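Local coordinates for protein synaptotagmin-4 (Rattus norvegicus, PDB 1W15) that takes part in the mobility and synaptic capture of neuronal dense core vesicles through its interaction with KIF1A, at residues E96-E101 with G131-I136. Residues are numbered along the deposited sequence; the frame is centred on the assembly and turned at random. Where two conformers were deposited one is given.
Sequences EEISVE and GHWKEI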
# COMPACT_ATOMS: atom_id res chain seq x y z
N GLU A 96 9.55 11.28 -20.48
CA GLU A 96 9.19 11.40 -21.90
C GLU A 96 9.48 10.13 -22.73
O GLU A 96 8.61 9.70 -23.51
CB GLU A 96 9.84 12.64 -22.54
CG GLU A 96 11.27 12.42 -23.06
CD GLU A 96 11.85 13.59 -23.85
OE1 GLU A 96 11.70 14.76 -23.42
OE2 GLU A 96 12.50 13.35 -24.90
N GLU A 97 10.67 9.54 -22.54
CA GLU A 97 11.08 8.31 -23.28
C GLU A 97 11.05 7.05 -22.43
O GLU A 97 11.59 5.99 -22.82
CB GLU A 97 12.48 8.50 -23.87
CG GLU A 97 12.46 9.48 -25.03
CD GLU A 97 13.84 9.75 -25.61
OE1 GLU A 97 14.29 8.96 -26.48
OE2 GLU A 97 14.46 10.75 -25.21
N ILE A 98 10.41 7.13 -21.28
CA ILE A 98 10.35 5.97 -20.39
C ILE A 98 9.03 5.25 -20.62
O ILE A 98 8.00 5.89 -20.77
CB ILE A 98 10.46 6.48 -18.92
CG1 ILE A 98 11.84 7.11 -18.68
CG2 ILE A 98 10.16 5.37 -17.89
CD1 ILE A 98 13.02 6.15 -18.74
N SER A 99 9.04 3.92 -20.63
CA SER A 99 7.79 3.20 -20.64
C SER A 99 7.92 2.00 -19.70
O SER A 99 9.03 1.59 -19.39
CB SER A 99 7.44 2.78 -22.05
OG SER A 99 8.43 1.91 -22.55
N VAL A 100 6.78 1.45 -19.27
CA VAL A 100 6.75 0.34 -18.30
C VAL A 100 5.87 -0.75 -18.93
O VAL A 100 4.79 -0.45 -19.46
CB VAL A 100 6.14 0.76 -16.94
CG1 VAL A 100 6.16 -0.42 -15.91
CG2 VAL A 100 6.90 2.00 -16.34
N GLU A 101 6.36 -1.98 -18.90
CA GLU A 101 5.65 -3.09 -19.54
C GLU A 101 5.33 -4.04 -18.42
O GLU A 101 6.24 -4.48 -17.72
CB GLU A 101 6.58 -3.77 -20.55
CG GLU A 101 5.99 -4.98 -21.28
CD GLU A 101 7.06 -5.68 -22.17
OE1 GLU A 101 8.19 -5.90 -21.70
OE2 GLU A 101 6.76 -6.02 -23.35
N GLY A 131 -3.38 7.25 -20.97
CA GLY A 131 -3.98 8.25 -20.05
C GLY A 131 -3.41 8.15 -18.64
O GLY A 131 -3.25 9.14 -17.93
N HIS A 132 -3.11 6.92 -18.22
CA HIS A 132 -2.55 6.70 -16.89
C HIS A 132 -1.15 7.34 -16.84
O HIS A 132 -0.82 8.06 -15.92
CB HIS A 132 -2.50 5.18 -16.58
CG HIS A 132 -2.25 4.88 -15.12
ND1 HIS A 132 -2.33 3.59 -14.60
CD2 HIS A 132 -1.90 5.68 -14.08
CE1 HIS A 132 -2.05 3.62 -13.31
NE2 HIS A 132 -1.79 4.88 -12.96
N TRP A 133 -0.35 7.09 -17.89
CA TRP A 133 0.99 7.71 -17.98
C TRP A 133 0.94 9.25 -18.02
O TRP A 133 1.75 9.91 -17.39
CB TRP A 133 1.71 7.23 -19.21
CG TRP A 133 3.20 7.41 -19.16
CD1 TRP A 133 3.97 8.30 -19.91
CD2 TRP A 133 4.12 6.70 -18.32
NE1 TRP A 133 5.30 8.12 -19.61
CE2 TRP A 133 5.42 7.16 -18.63
CE3 TRP A 133 3.98 5.70 -17.34
CZ2 TRP A 133 6.57 6.67 -17.99
CZ3 TRP A 133 5.13 5.21 -16.71
CH2 TRP A 133 6.40 5.70 -17.04
N LYS A 134 0.01 9.80 -18.79
CA LYS A 134 -0.16 11.27 -18.82
C LYS A 134 -0.41 11.86 -17.40
O LYS A 134 0.13 12.93 -17.03
CB LYS A 134 -1.27 11.66 -19.79
CG LYS A 134 -1.54 13.18 -19.75
CD LYS A 134 -2.24 13.74 -20.96
CE LYS A 134 -2.82 15.14 -20.63
NZ LYS A 134 -1.79 16.23 -20.26
N GLU A 135 -1.23 11.16 -16.64
CA GLU A 135 -1.66 11.61 -15.32
C GLU A 135 -0.44 11.57 -14.37
O GLU A 135 -0.20 12.54 -13.62
CB GLU A 135 -2.84 10.77 -14.81
CG GLU A 135 -3.65 11.46 -13.72
CD GLU A 135 -4.89 10.67 -13.29
OE1 GLU A 135 -5.38 9.83 -14.07
OE2 GLU A 135 -5.39 10.91 -12.16
N ILE A 136 0.33 10.47 -14.45
CA ILE A 136 1.63 10.23 -13.76
C ILE A 136 2.68 11.37 -13.99
O ILE A 136 3.40 11.84 -13.00
CB ILE A 136 2.23 8.85 -14.24
CG1 ILE A 136 1.46 7.66 -13.61
CG2 ILE A 136 3.72 8.73 -13.96
CD1 ILE A 136 1.52 6.38 -14.48
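I98, at the start of strand 98-106, meets the six-membered ring of W133 on helix 128-138 with both backbone and side chain. Its carbonyl O comes to 3.2 Å from W133 CZ2, approaching the indole obliquely, while its CG2 methyl rests 3.8 Å from the same carbon and also touches CH2. That methyl lies anti to the backbone N of I98; CD1 leads away from the helix, and the side chain packs on L59, I90 and C92. V100 meets the neighbouring corner of the ring: its CG2 stands 3.7 Å from W133 CZ3 and also touches CH2, the two side chains crossing at about a right angle. W133 reaches the strand because its CG is anti to its own backbone N (chi1 -160°), extending the indole off the helix. NE1 makes a weak hydrogen bond to L95 O, in the loop just before 96-101, and the side chain also touches L23 of the other sheet. With an alanine here, a gap would probably open beside I98 and V100, and L95 O would lose its indole N-H. This buried tryptophan packs the helix that precedes the last strand against both sheets of the C2B beta-sandwich, I98 and V100 from one and L23 from the other.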